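Local coordinates for protein CocE/NonD family hydrolase (Staphylococcus aureus subsp. aureus COL, PDB 3III) that probably hydrolyses ester or amide bonds, as an alpha/beta hydrolase of the CocE/NonD family related to X-Pro dipeptidyl-peptidases, at residues M71-Y76 with E144-V149; N166-L171 with I190-L195; T174-A179 with S256-P261; L262-S267 with E280-A285. One frame throughout, in Å; residues are numbered along the deposited sequence.

How the contacts relate
From the N terminus, contact 1 comes first, closing a long loop by laying helix 140-154 against strand 67-74. Contact 2 follows in series: strand 162-168 pairs with strand 186-192, and the span between them holds helix 170-179. Contact 3 starts within that span, at the end of the same helix, and reaches forward to residues 256-261, so contacts 2 and 3 cross along the chain. Contact 4 closes the shortest loop, folding helix 275-284 back on strand 262-267, which neighbours strand 186-192. Together they tie four strands of one mixed sheet to three helices, and contacts 1 and 2 meet at a bound palmitic acid.

Contact 1 of 4, residues M71-Y76 with E144-V149; sequences MSADTY and EDYYEV. With PLM (palmitic acid), chain G.
Met71, present as selenomethionine, and Ala73 meet the ring of Tyr146 from two directions. Ala73 CB sits over the centre of one ring face in a CH-pi contact, 3.7 Å from the ring centroid. Met71 SE instead lies in the ring plane at its edge, 3.7 Å from Tyr146 CE2, a Met-aromatic contact. The Met71 chain runs extended, CG anti to the backbone N (chi1 -171°), until it bends at chi3 (-67°), and its SE also packs 4.0 Å from Val149 CG1. The polar interactions are indirect: one water accepts from Ala73 N at 3.0 Å and lies 2.7 Å from Tyr146 OH, joining strand backbone to helix side chain. Ser72 and Asp74 leave the backbone on the side away from the helix, and both are tied to Lys122. At the end of the strand, Asp74 OD1 accepts from Tyr76 N at 2.9 Å, an Asx turn at the start of the loop that carries Tyr76. Tyr76 OH donates to palmitic acid O1 at 2.7 Å. A helix packed roughly antiparallel on a strand whose following loop reaches the pocket suits the alpha/beta hydrolase fold, and the position of Tyr76 is consistent with the oxyanion-hole tyrosine of CocE relatives.

Contact 2 of 4, residues N166-L171 with I190-L195; sequences NGVSYL and IPWEGL. With PLM (palmitic acid), chain G.
Gly167 and Trp192 share the firmer of the two strand-to-strand bonds, Trp192 N donating to Gly167 O at 3.1 Å, and the backbone bonds are shorter toward the turn. There Ser169 N gives Glu193 O a bond of 2.9 Å, though a bent one, while Val168 CA approaches Trp192 O to 3.2 Å; that buried carbonyl has no hydrogen-bond partner. At the other end the looseness is confined to the backbone, Gly167 N reaching Ile190 O only weakly at 3.4 Å. The side chains of Asn166 and Ile190 pack side by side, pointing the same way, with Asn166 ND2 3.7 Å from Ile190 CD1; Asn166 OD1 is bonded to Tyr303 and ND2 to Gln312. Ser169 sits between strand and helix at phi 63° and psi -119°, a strained turn consistent with the nucleophile elbow of alpha/beta hydrolases. Its OG, anti to the backbone N (chi1 -176°), donates to palmitic acid O1 at 2.6 Å and is hydrogen-bonded to His274 NE2. Strands 162-168 and 186-192 are the parallel strands of a beta-alpha-beta unit connected by helix 170-179, flanked in the sheet by strands 67-74 and 262-267, with helices 299-304 and 306-319 alongside.

Contact 3 of 4, residues T174-A179 with S256-P261; sequences TQWWVA and SQIKTP
Ala179, the last residue of helix 170-179, brings its CA within 5.6 Å of Ile258 CA, just where the 256-261 segment leaves a short 3-10 turn and runs on as a loop. Ile258 is the residue that bridges the gap. With CG1 anti to its own carbonyl carbon (chi1 -64°) and the chain extended beyond (chi2 175°), it reaches along the helix end and touches it with three carbons. CG2 lies 4.1 Å from Ala179 CB. CG1 rests 3.8 Å from Ala179 C. The tip, CD1, meets the indole of Trp176 at its edge, in the ring plane, 3.7 Å from CE3; the two side chains cross at about a right angle, so the methyl abuts the rim and does not stack. Trp176 keeps its polar end for another element, NE1 being bonded to Gly194 O, which probably restrains the rotation of the indole. Hydrogen bonds beside the contact hold the loop: Gln257 O to Asn182 ND2 and Thr260 O to Ser287 OG. Since no hydrogen bond or salt bridge joins the two segments, shape and the burial of hydrocarbon hold helix end and loop together, while the exposed Gln257 and Lys259 mark where this apolar patch gives way to solvent.

Contact 4 of 4, residues L262-S267 with E280-A285; sequences LLTCAS and EGFKQA
Leu262 directs CG anti to its backbone N (chi1 166°) and turns again at chi2 (64°), reaching the helix end and Ala285, while Thr264 holds OG1 anti to its carbonyl carbon (chi1 -56°) and reaches Phe282. Strand 262-267 and helix 275-284 open a beta-alpha-beta unit completed by strand 290-295, within the alpha/beta hydrolase sheet, and their short segments run roughly antiparallel. One branch of the leucine does the touching: Leu262 CD2 lies 3.8 Å from Ala285 CB and 4.2 Å from Gly281 O. The Thr264 hydroxyl is buried without a polar partner, OG1 lying 4.0 Å from Phe282 CB and near the ring plane at its edge. Beyond the helix, Lys290 makes a cation-pi contact with Phe282 and donates to the O atoms of Phe282 and Ala285. On the side of the helix turned from the strand, Glu280 is bonded to Gln473; its OE2 also pairs with Lys283 NZ in a salt bridge of 2.7 Å, and Gln284 NE2 meets the anti lone pair of Glu280 OE1 at 2.8 Å.

Contact 1 of 4, residues M71-Y76 with E144-V149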
loop_
_atom_site.group_PDB
_atom_site.type_symbol
_atom_site.label_atom_id
_atom_site.label_comp_id
_atom_site.label_asym_id
_atom_site.label_seq_id
_atom_site.Cartn_x
_atom_site.Cartn_y
_atom_site.Cartn_z
HETATM N N MSE A 71 17.992 1.449 -7.644
HETATM C CA MSE A 71 17.156 1.501 -8.860
HETATM C C MSE A 71 15.689 1.599 -8.530
HETATM O O MSE A 71 15.258 1.082 -7.483
HETATM C CB MSE A 71 17.364 0.234 -9.676
HETATM C CG MSE A 71 16.690 0.295 -11.062
HETATM SE SE MSE A 71 17.190 -1.327 -12.106
HETATM C CE MSE A 71 19.108 -0.938 -12.339
ATOM N N SER A 72 14.937 2.357 -9.340
ATOM C CA SER A 72 13.490 2.299 -9.305
ATOM C C SER A 72 12.952 2.272 -10.723
ATOM O O SER A 72 13.599 2.766 -11.715
ATOM C CB SER A 72 12.875 3.462 -8.510
ATOM O OG SER A 72 12.947 4.669 -9.254
ATOM N N ALA A 73 11.738 1.728 -10.858
ATOM C CA ALA A 73 11.101 1.615 -12.186
ATOM C C ALA A 73 9.573 1.752 -12.127
ATOM O O ALA A 73 8.902 1.179 -11.275
ATOM C CB ALA A 73 11.490 0.329 -12.848
ATOM N N ASP A 74 9.027 2.490 -13.100
ATOM C CA ASP A 74 7.620 2.714 -13.226
ATOM C C ASP A 74 7.303 3.157 -14.658
ATOM O O ASP A 74 8.166 3.211 -15.521
ATOM C CB ASP A 74 7.179 3.789 -12.211
ATOM C CG ASP A 74 7.930 5.045 -12.379
ATOM O OD1 ASP A 74 7.681 5.738 -13.377
ATOM O OD2 ASP A 74 8.845 5.281 -11.570
ATOM N N THR A 75 6.033 3.392 -14.900
ATOM C CA THR A 75 5.556 3.914 -16.164
ATOM C C THR A 75 4.983 5.329 -16.068
ATOM O O THR A 75 4.235 5.766 -16.926
ATOM C CB THR A 75 4.538 2.969 -16.779
ATOM O OG1 THR A 75 3.451 2.780 -15.889
ATOM C CG2 THR A 75 5.165 1.611 -17.156
ATOM N N TYR A 76 5.364 6.062 -15.027
ATOM C CA TYR A 76 4.860 7.423 -14.811
ATOM C C TYR A 76 5.670 8.539 -15.479
ATOM O O TYR A 76 5.194 9.656 -15.548
ATOM C CB TYR A 76 4.789 7.701 -13.313
ATOM C CG TYR A 76 3.826 6.869 -12.526
ATOM C CD1 TYR A 76 2.753 6.213 -13.115
ATOM C CD2 TYR A 76 3.900 6.846 -11.143
ATOM C CE1 TYR A 76 1.830 5.506 -12.311
ATOM C CE2 TYR A 76 2.953 6.166 -10.359
ATOM C CZ TYR A 76 1.940 5.515 -10.936
ATOM O OH TYR A 76 1.011 4.842 -10.123
ATOM N N GLU A 144 9.598 -9.001 -15.995
ATOM C CA GLU A 144 10.677 -9.577 -16.830
ATOM C C GLU A 144 11.574 -8.490 -17.432
ATOM O O GLU A 144 12.819 -8.654 -17.504
ATOM C CB GLU A 144 10.115 -10.527 -17.886
ATOM C CG GLU A 144 9.610 -11.823 -17.231
ATOM C CD GLU A 144 9.048 -12.809 -18.218
ATOM O OE1 GLU A 144 9.361 -12.664 -19.427
ATOM O OE2 GLU A 144 8.330 -13.748 -17.776
ATOM N N ASP A 145 10.962 -7.373 -17.847
ATOM C CA ASP A 145 11.714 -6.252 -18.390
ATOM C C ASP A 145 12.614 -5.642 -17.300
ATOM O O ASP A 145 13.780 -5.365 -17.539
ATOM C CB ASP A 145 10.768 -5.171 -18.918
ATOM C CG ASP A 145 10.042 -5.571 -20.203
ATOM O OD1 ASP A 145 10.501 -6.485 -20.899
ATOM O OD2 ASP A 145 8.995 -4.947 -20.480
ATOM N N TYR A 146 12.047 -5.437 -16.112
ATOM C CA TYR A 146 12.763 -4.924 -14.930
ATOM C C TYR A 146 13.970 -5.816 -14.580
ATOM O O TYR A 146 15.096 -5.338 -14.379
ATOM C CB TYR A 146 11.768 -4.820 -13.755
ATOM C CG TYR A 146 12.128 -3.861 -12.597
ATOM C CD1 TYR A 146 11.190 -3.576 -11.615
ATOM C CD2 TYR A 146 13.407 -3.323 -12.427
ATOM C CE1 TYR A 146 11.482 -2.733 -10.559
ATOM C CE2 TYR A 146 13.708 -2.483 -11.355
ATOM C CZ TYR A 146 12.728 -2.193 -10.428
ATOM O OH TYR A 146 12.971 -1.347 -9.379
ATOM N N TYR A 147 13.762 -7.122 -14.605
ATOM C CA TYR A 147 14.836 -8.049 -14.382
ATOM C C TYR A 147 15.991 -7.813 -15.356
ATOM O O TYR A 147 17.159 -7.792 -14.926
ATOM C CB TYR A 147 14.299 -9.452 -14.538
ATOM C CG TYR A 147 15.224 -10.647 -14.351
ATOM C CD1 TYR A 147 16.296 -10.924 -15.220
ATOM C CD2 TYR A 147 14.913 -11.597 -13.401
ATOM C CE1 TYR A 147 17.057 -12.098 -15.072
ATOM C CE2 TYR A 147 15.684 -12.756 -13.245
ATOM C CZ TYR A 147 16.728 -13.000 -14.069
ATOM O OH TYR A 147 17.446 -14.161 -13.880
ATOM N N GLU A 148 15.677 -7.639 -16.650
ATOM C CA GLU A 148 16.752 -7.365 -17.615
ATOM C C GLU A 148 17.570 -6.092 -17.273
ATOM O O GLU A 148 18.832 -6.063 -17.439
ATOM C CB GLU A 148 16.228 -7.327 -19.067
ATOM C CG GLU A 148 15.676 -8.642 -19.592
ATOM C CD GLU A 148 15.706 -8.761 -21.115
ATOM O OE1 GLU A 148 16.829 -8.715 -21.639
ATOM O OE2 GLU A 148 14.629 -8.903 -21.762
ATOM N N VAL A 149 16.897 -5.054 -16.797
ATOM C CA VAL A 149 17.569 -3.817 -16.494
ATOM C C VAL A 149 18.472 -3.987 -15.247
ATOM O O VAL A 149 19.593 -3.423 -15.207
ATOM C CB VAL A 149 16.587 -2.605 -16.368
ATOM C CG1 VAL A 149 17.358 -1.312 -16.111
ATOM C CG2 VAL A 149 15.703 -2.464 -17.686
HETATM C C1 PLM G . 0.323 6.526 -7.163
HETATM O O1 PLM G . 0.997 5.561 -7.518
HETATM O O2 PLM G . 0.102 6.661 -5.947
HETATM C C2 PLM G . -0.224 7.455 -8.198
HETATM C C3 PLM G . -0.818 8.716 -7.597
HETATM C C4 PLM G . -1.255 9.781 -8.603
HETATM C C5 PLM G . -1.571 11.165 -7.962
HETATM C C6 PLM G . -2.561 12.078 -8.735
HETATM C C7 PLM G . -2.191 13.550 -9.040
HETATM C C8 PLM G . -2.747 14.650 -8.097
HETATM O O HOH W 1 10.795 0.060 -8.609
#

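Contact 2 of 4, residues N166-L171 with I190-L195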
loop_
_atom_site.group_PDB
_atom_site.type_symbol
_atom_site.label_atom_id
_atom_site.label_comp_id
_atom_site.label_asym_id
_atom_site.label_seq_id
_atom_site.Cartn_x
_atom_site.Cartn_y
_atom_site.Cartn_z
ATOM N N ASN A 166 14.213 0.381 -4.759
ATOM C CA ASN A 166 13.694 1.268 -3.726
ATOM C C ASN A 166 12.676 2.200 -4.318
ATOM O O ASN A 166 12.892 2.722 -5.412
ATOM C CB ASN A 166 14.870 2.101 -3.196
ATOM C CG ASN A 166 14.558 2.922 -1.969
ATOM O OD1 ASN A 166 13.414 3.071 -1.532
ATOM N ND2 ASN A 166 15.628 3.519 -1.389
ATOM N N GLY A 167 11.596 2.467 -3.606
ATOM C CA GLY A 167 10.617 3.396 -4.091
ATOM C C GLY A 167 9.209 3.116 -3.549
ATOM O O GLY A 167 8.980 2.087 -2.926
ATOM N N VAL A 168 8.288 4.033 -3.864
ATOM C CA VAL A 168 6.949 4.086 -3.254
ATOM C C VAL A 168 5.893 3.789 -4.304
ATOM O O VAL A 168 6.044 4.197 -5.477
ATOM C CB VAL A 168 6.708 5.518 -2.656
ATOM C CG1 VAL A 168 5.333 5.640 -2.029
ATOM C CG2 VAL A 168 7.855 5.810 -1.587
ATOM N N SER A 169 4.829 3.133 -3.854
ATOM C CA SER A 169 3.576 2.935 -4.592
ATOM C C SER A 169 3.890 2.090 -5.848
ATOM O O SER A 169 4.353 0.974 -5.708
ATOM C CB SER A 169 2.906 4.274 -4.899
ATOM O OG SER A 169 1.655 4.042 -5.537
ATOM N N TYR A 170 3.658 2.579 -7.063
ATOM C CA TYR A 170 3.968 1.771 -8.291
ATOM C C TYR A 170 5.442 1.277 -8.228
ATOM O O TYR A 170 5.741 0.139 -8.571
ATOM C CB TYR A 170 3.791 2.617 -9.547
ATOM C CG TYR A 170 3.676 1.913 -10.869
ATOM C CD1 TYR A 170 2.512 2.047 -11.625
ATOM C CD2 TYR A 170 4.746 1.207 -11.428
ATOM C CE1 TYR A 170 2.389 1.443 -12.881
ATOM C CE2 TYR A 170 4.638 0.575 -12.683
ATOM C CZ TYR A 170 3.436 0.702 -13.399
ATOM O OH TYR A 170 3.330 0.110 -14.654
ATOM N N LEU A 171 6.342 2.141 -7.737
ATOM C CA LEU A 171 7.752 1.842 -7.602
ATOM C C LEU A 171 8.055 0.742 -6.558
ATOM O O LEU A 171 9.178 0.209 -6.517
ATOM C CB LEU A 171 8.567 3.123 -7.342
ATOM C CG LEU A 171 8.530 4.271 -8.390
ATOM C CD1 LEU A 171 7.208 4.938 -8.572
ATOM C CD2 LEU A 171 9.611 5.290 -7.949
ATOM N N ILE A 190 13.554 -2.441 -1.084
ATOM C CA ILE A 190 12.819 -1.569 -0.173
ATOM C C ILE A 190 11.466 -1.215 -0.853
ATOM O O ILE A 190 11.316 -0.132 -1.471
ATOM C CB ILE A 190 13.600 -0.304 0.177
ATOM C CG1 ILE A 190 15.012 -0.640 0.698
ATOM C CG2 ILE A 190 12.845 0.541 1.239
ATOM C CD1 ILE A 190 15.851 0.608 0.959
ATOM N N PRO A 191 10.503 -2.164 -0.810
ATOM C CA PRO A 191 9.170 -1.845 -1.311
ATOM C C PRO A 191 8.464 -0.983 -0.262
ATOM O O PRO A 191 7.943 -1.492 0.751
ATOM C CB PRO A 191 8.515 -3.211 -1.446
ATOM C CG PRO A 191 9.242 -4.067 -0.429
ATOM C CD PRO A 191 10.642 -3.612 -0.500
ATOM N N TRP A 192 8.508 0.328 -0.464
ATOM C CA TRP A 192 8.011 1.257 0.503
ATOM C C TRP A 192 6.546 1.579 0.170
ATOM O O TRP A 192 6.253 2.547 -0.531
ATOM C CB TRP A 192 8.878 2.532 0.532
ATOM C CG TRP A 192 8.660 3.315 1.791
ATOM C CD1 TRP A 192 7.613 4.141 2.078
ATOM C CD2 TRP A 192 9.517 3.358 2.952
ATOM N NE1 TRP A 192 7.789 4.720 3.312
ATOM C CE2 TRP A 192 8.922 4.240 3.882
ATOM C CE3 TRP A 192 10.709 2.745 3.287
ATOM C CZ2 TRP A 192 9.475 4.507 5.147
ATOM C CZ3 TRP A 192 11.265 2.991 4.528
ATOM C CH2 TRP A 192 10.641 3.854 5.469
ATOM N N GLU A 193 5.641 0.766 0.724
ATOM C CA GLU A 193 4.181 0.848 0.450
ATOM C C GLU A 193 3.851 0.404 -0.985
ATOM O O GLU A 193 3.798 1.217 -1.926
ATOM C CB GLU A 193 3.571 2.217 0.742
ATOM C CG GLU A 193 3.671 2.588 2.251
ATOM C CD GLU A 193 2.532 3.436 2.701
ATOM O OE1 GLU A 193 2.792 4.608 3.080
ATOM O OE2 GLU A 193 1.401 2.910 2.664
ATOM N N GLY A 194 3.639 -0.902 -1.132
ATOM C CA GLY A 194 3.127 -1.426 -2.393
ATOM C C GLY A 194 2.254 -2.660 -2.284
ATOM O O GLY A 194 2.624 -3.645 -1.653
ATOM N N LEU A 195 1.119 -2.608 -2.986
ATOM C CA LEU A 195 0.253 -3.751 -3.143
ATOM C C LEU A 195 0.928 -4.828 -3.996
ATOM O O LEU A 195 1.958 -4.604 -4.617
ATOM C CB LEU A 195 -1.083 -3.330 -3.792
ATOM C CG LEU A 195 -1.061 -2.734 -5.212
ATOM C CD1 LEU A 195 -1.134 -3.772 -6.269
ATOM C CD2 LEU A 195 -2.240 -1.711 -5.344
HETATM C C1 PLM G . 0.323 6.526 -7.163
HETATM O O1 PLM G . 0.997 5.561 -7.518
HETATM O O2 PLM G . 0.102 6.661 -5.947
HETATM C C2 PLM G . -0.224 7.455 -8.198
HETATM C C3 PLM G . -0.818 8.716 -7.597
HETATM C C4 PLM G . -1.255 9.781 -8.603
HETATM C C5 PLM G . -1.571 11.165 -7.962
HETATM C C6 PLM G . -2.561 12.078 -8.735
HETATM C C7 PLM G . -2.191 13.550 -9.040
HETATM C C8 PLM G . -2.747 14.650 -8.097
#

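Contact 3 of 4, residues T174-A179 with S256-P261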
loop_
_atom_site.group_PDB
_atom_site.type_symbol
_atom_site.label_atom_id
_atom_site.label_comp_id
_atom_site.label_asym_id
_atom_site.label_seq_id
_atom_site.Cartn_x
_atom_site.Cartn_y
_atom_site.Cartn_z
ATOM N N THR A 174 6.271 -2.851 -8.342
ATOM C CA THR A 174 7.191 -3.434 -9.329
ATOM C C THR A 174 8.362 -4.187 -8.674
ATOM O O THR A 174 8.949 -5.056 -9.297
ATOM C CB THR A 174 7.734 -2.393 -10.300
ATOM O OG1 THR A 174 8.326 -1.285 -9.589
ATOM C CG2 THR A 174 6.644 -1.850 -11.219
ATOM N N GLN A 175 8.700 -3.822 -7.440
ATOM C CA GLN A 175 9.750 -4.569 -6.683
ATOM C C GLN A 175 9.234 -5.904 -6.219
ATOM O O GLN A 175 9.926 -6.885 -6.353
ATOM C CB GLN A 175 10.217 -3.790 -5.490
ATOM C CG GLN A 175 10.850 -2.439 -5.842
ATOM C CD GLN A 175 11.362 -1.769 -4.568
ATOM O OE1 GLN A 175 12.211 -2.342 -3.880
ATOM N NE2 GLN A 175 10.856 -0.552 -4.263
ATOM N N TRP A 176 8.010 -5.971 -5.684
ATOM C CA TRP A 176 7.485 -7.286 -5.328
ATOM C C TRP A 176 7.509 -8.170 -6.567
ATOM O O TRP A 176 7.903 -9.336 -6.520
ATOM C CB TRP A 176 6.043 -7.194 -4.808
ATOM C CG TRP A 176 5.842 -6.457 -3.495
ATOM C CD1 TRP A 176 5.008 -5.379 -3.299
ATOM C CD2 TRP A 176 6.398 -6.776 -2.198
ATOM N NE1 TRP A 176 5.061 -4.980 -1.988
ATOM C CE2 TRP A 176 5.856 -5.852 -1.278
ATOM C CE3 TRP A 176 7.269 -7.785 -1.713
ATOM C CZ2 TRP A 176 6.201 -5.846 0.081
ATOM C CZ3 TRP A 176 7.569 -7.798 -0.343
ATOM C CH2 TRP A 176 7.041 -6.833 0.535
ATOM N N TRP A 177 7.024 -7.628 -7.661
ATOM C CA TRP A 177 7.056 -8.352 -8.936
ATOM C C TRP A 177 8.464 -8.861 -9.365
ATOM O O TRP A 177 8.661 -10.070 -9.543
ATOM C CB TRP A 177 6.369 -7.538 -10.065
ATOM C CG TRP A 177 4.906 -7.929 -10.184
ATOM C CD1 TRP A 177 3.814 -7.178 -9.849
ATOM C CD2 TRP A 177 4.392 -9.187 -10.654
ATOM N NE1 TRP A 177 2.682 -7.879 -10.084
ATOM C CE2 TRP A 177 2.995 -9.119 -10.565
ATOM C CE3 TRP A 177 4.978 -10.366 -11.114
ATOM C CZ2 TRP A 177 2.179 -10.188 -10.933
ATOM C CZ3 TRP A 177 4.174 -11.417 -11.493
ATOM C CH2 TRP A 177 2.798 -11.328 -11.412
ATOM N N VAL A 178 9.418 -7.955 -9.543
ATOM C CA VAL A 178 10.736 -8.401 -10.085
ATOM C C VAL A 178 11.446 -9.342 -9.095
ATOM O O VAL A 178 12.095 -10.315 -9.484
ATOM C CB VAL A 178 11.612 -7.202 -10.525
ATOM C CG1 VAL A 178 12.234 -6.450 -9.319
ATOM C CG2 VAL A 178 12.665 -7.644 -11.511
ATOM N N ALA A 179 11.276 -9.098 -7.802
ATOM C CA ALA A 179 11.911 -9.946 -6.783
ATOM C C ALA A 179 11.376 -11.388 -6.834
ATOM O O ALA A 179 12.113 -12.343 -6.497
ATOM C CB ALA A 179 11.767 -9.362 -5.360
ATOM N N SER A 256 6.025 -16.009 -2.119
ATOM C CA SER A 256 6.884 -16.986 -1.490
ATOM C C SER A 256 8.126 -17.351 -2.318
ATOM O O SER A 256 9.033 -18.040 -1.843
ATOM C CB SER A 256 6.075 -18.239 -1.153
ATOM O OG SER A 256 5.678 -18.908 -2.319
ATOM N N GLN A 257 8.148 -16.959 -3.570
ATOM C CA GLN A 257 9.351 -17.033 -4.391
ATOM C C GLN A 257 10.404 -16.003 -4.021
ATOM O O GLN A 257 11.574 -16.110 -4.452
ATOM C CB GLN A 257 8.964 -16.835 -5.846
ATOM C CG GLN A 257 8.053 -17.995 -6.383
ATOM C CD GLN A 257 7.689 -17.867 -7.846
ATOM O OE1 GLN A 257 8.210 -17.023 -8.575
ATOM N NE2 GLN A 257 6.809 -18.724 -8.293
ATOM N N ILE A 258 10.011 -14.962 -3.297
ATOM C CA ILE A 258 10.991 -13.889 -2.976
ATOM C C ILE A 258 11.973 -14.365 -1.909
ATOM O O ILE A 258 11.568 -14.804 -0.790
ATOM C CB ILE A 258 10.296 -12.616 -2.522
ATOM C CG1 ILE A 258 9.459 -12.064 -3.666
ATOM C CG2 ILE A 258 11.277 -11.589 -1.996
ATOM C CD1 ILE A 258 8.629 -10.840 -3.231
ATOM N N LYS A 259 13.254 -14.282 -2.241
ATOM C CA LYS A 259 14.337 -14.593 -1.293
ATOM C C LYS A 259 15.251 -13.424 -0.889
ATOM O O LYS A 259 16.110 -13.560 0.010
ATOM C CB LYS A 259 15.204 -15.705 -1.886
ATOM C CG LYS A 259 14.411 -16.968 -2.163
ATOM C CD LYS A 259 15.268 -17.944 -3.003
ATOM C CE LYS A 259 14.750 -19.383 -2.889
ATOM N NZ LYS A 259 15.256 -20.242 -4.036
ATOM N N THR A 260 15.107 -12.309 -1.594
ATOM C CA THR A 260 16.003 -11.130 -1.477
ATOM C C THR A 260 15.868 -10.455 -0.100
ATOM O O THR A 260 14.780 -10.305 0.404
ATOM C CB THR A 260 15.633 -10.103 -2.599
ATOM O OG1 THR A 260 15.763 -10.732 -3.891
ATOM C CG2 THR A 260 16.475 -8.835 -2.558
ATOM N N PRO A 261 16.998 -10.050 0.513
ATOM C CA PRO A 261 16.907 -9.263 1.725
ATOM C C PRO A 261 15.965 -8.063 1.561
ATOM O O PRO A 261 16.016 -7.339 0.544
ATOM C CB PRO A 261 18.335 -8.773 1.937
ATOM C CG PRO A 261 19.206 -9.860 1.363
ATOM C CD PRO A 261 18.396 -10.356 0.151
#

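Contact 4 of 4, residues L262-S267 with E280-A285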
loop_
_atom_site.group_PDB
_atom_site.type_symbol
_atom_site.label_atom_id
_atom_site.label_comp_id
_atom_site.label_asym_id
_atom_site.label_seq_id
_atom_site.Cartn_x
_atom_site.Cartn_y
_atom_site.Cartn_z
ATOM N N LEU A 262 15.140 -7.857 2.557
ATOM C CA LEU A 262 13.898 -7.098 2.422
ATOM C C LEU A 262 13.635 -6.143 3.590
ATOM O O LEU A 262 13.685 -6.539 4.736
ATOM C CB LEU A 262 12.732 -8.131 2.340
ATOM C CG LEU A 262 11.315 -7.610 2.513
ATOM C CD1 LEU A 262 11.000 -6.652 1.341
ATOM C CD2 LEU A 262 10.289 -8.751 2.478
ATOM N N LEU A 263 13.421 -4.875 3.259
ATOM C CA LEU A 263 12.917 -3.846 4.142
ATOM C C LEU A 263 11.572 -3.354 3.580
ATOM O O LEU A 263 11.526 -2.678 2.571
ATOM C CB LEU A 263 13.954 -2.707 4.286
ATOM C CG LEU A 263 13.477 -1.487 5.072
ATOM C CD1 LEU A 263 13.095 -1.800 6.545
ATOM C CD2 LEU A 263 14.515 -0.325 5.068
ATOM N N THR A 264 10.468 -3.728 4.233
ATOM C CA THR A 264 9.142 -3.336 3.846
ATOM C C THR A 264 8.655 -2.181 4.651
ATOM O O THR A 264 8.850 -2.155 5.893
ATOM C CB THR A 264 8.170 -4.508 4.091
ATOM O OG1 THR A 264 8.667 -5.654 3.380
ATOM C CG2 THR A 264 6.721 -4.148 3.628
ATOM N N CYS A 265 8.004 -1.214 4.010
ATOM C CA CYS A 265 7.186 -0.278 4.793
ATOM C C CYS A 265 5.729 -0.561 4.464
ATOM O O CYS A 265 5.364 -0.682 3.280
ATOM C CB CYS A 265 7.539 1.181 4.514
ATOM S SG CYS A 265 6.384 2.289 5.306
ATOM N N ALA A 266 4.926 -0.696 5.518
ATOM C CA ALA A 266 3.454 -0.672 5.494
ATOM C C ALA A 266 2.949 0.518 6.305
ATOM O O ALA A 266 3.648 1.004 7.206
ATOM C CB ALA A 266 2.861 -1.966 6.089
ATOM N N SER A 267 1.727 0.961 6.037
ATOM C CA SER A 267 1.178 2.077 6.780
ATOM C C SER A 267 -0.257 1.770 7.139
ATOM O O SER A 267 -1.016 1.297 6.310
ATOM C CB SER A 267 1.249 3.357 5.979
ATOM O OG SER A 267 0.771 4.461 6.717
ATOM N N GLU A 280 1.139 -8.444 3.353
ATOM C CA GLU A 280 1.252 -9.742 2.696
ATOM C C GLU A 280 2.664 -10.025 2.191
ATOM O O GLU A 280 3.167 -11.182 2.311
ATOM C CB GLU A 280 0.255 -9.974 1.560
ATOM C CG GLU A 280 -1.214 -10.202 1.986
ATOM C CD GLU A 280 -1.390 -11.197 3.129
ATOM O OE1 GLU A 280 -0.808 -12.288 3.017
ATOM O OE2 GLU A 280 -2.108 -10.882 4.118
ATOM N N GLY A 281 3.302 -8.983 1.641
ATOM C CA GLY A 281 4.657 -9.134 1.084
ATOM C C GLY A 281 5.614 -9.513 2.169
ATOM O O GLY A 281 6.422 -10.442 2.034
ATOM N N PHE A 282 5.549 -8.770 3.269
ATOM C CA PHE A 282 6.446 -9.064 4.395
ATOM C C PHE A 282 6.208 -10.463 4.945
ATOM O O PHE A 282 7.161 -11.199 5.224
ATOM C CB PHE A 282 6.314 -8.038 5.488
ATOM C CG PHE A 282 7.122 -8.365 6.712
ATOM C CD1 PHE A 282 8.503 -8.230 6.715
ATOM C CD2 PHE A 282 6.510 -8.918 7.820
ATOM C CE1 PHE A 282 9.283 -8.572 7.869
ATOM C CE2 PHE A 282 7.241 -9.262 8.944
ATOM C CZ PHE A 282 8.630 -9.096 8.989
ATOM N N LYS A 283 4.950 -10.821 5.110
ATOM C CA LYS A 283 4.589 -12.096 5.733
ATOM C C LYS A 283 4.994 -13.281 4.877
ATOM O O LYS A 283 5.531 -14.218 5.395
ATOM C CB LYS A 283 3.092 -12.219 6.068
ATOM C CG LYS A 283 2.576 -11.304 7.156
ATOM C CD LYS A 283 1.113 -11.569 7.509
ATOM C CE LYS A 283 0.164 -11.383 6.331
ATOM N NZ LYS A 283 -1.314 -11.506 6.632
ATOM N N GLN A 284 4.686 -13.220 3.579
ATOM C CA GLN A 284 4.810 -14.358 2.679
ATOM C C GLN A 284 6.202 -14.530 2.043
ATOM O O GLN A 284 6.543 -15.618 1.571
ATOM C CB GLN A 284 3.808 -14.233 1.534
ATOM C CG GLN A 284 2.344 -14.560 1.901
ATOM C CD GLN A 284 1.447 -14.457 0.703
ATOM O OE1 GLN A 284 1.800 -14.937 -0.378
ATOM N NE2 GLN A 284 0.326 -13.727 0.844
ATOM N N ALA A 285 6.958 -13.436 1.934
ATOM C CA ALA A 285 8.307 -13.525 1.376
ATOM C C ALA A 285 9.089 -14.656 2.105
ATOM O O ALA A 285 9.048 -14.745 3.358
ATOM C CB ALA A 285 9.047 -12.157 1.485
#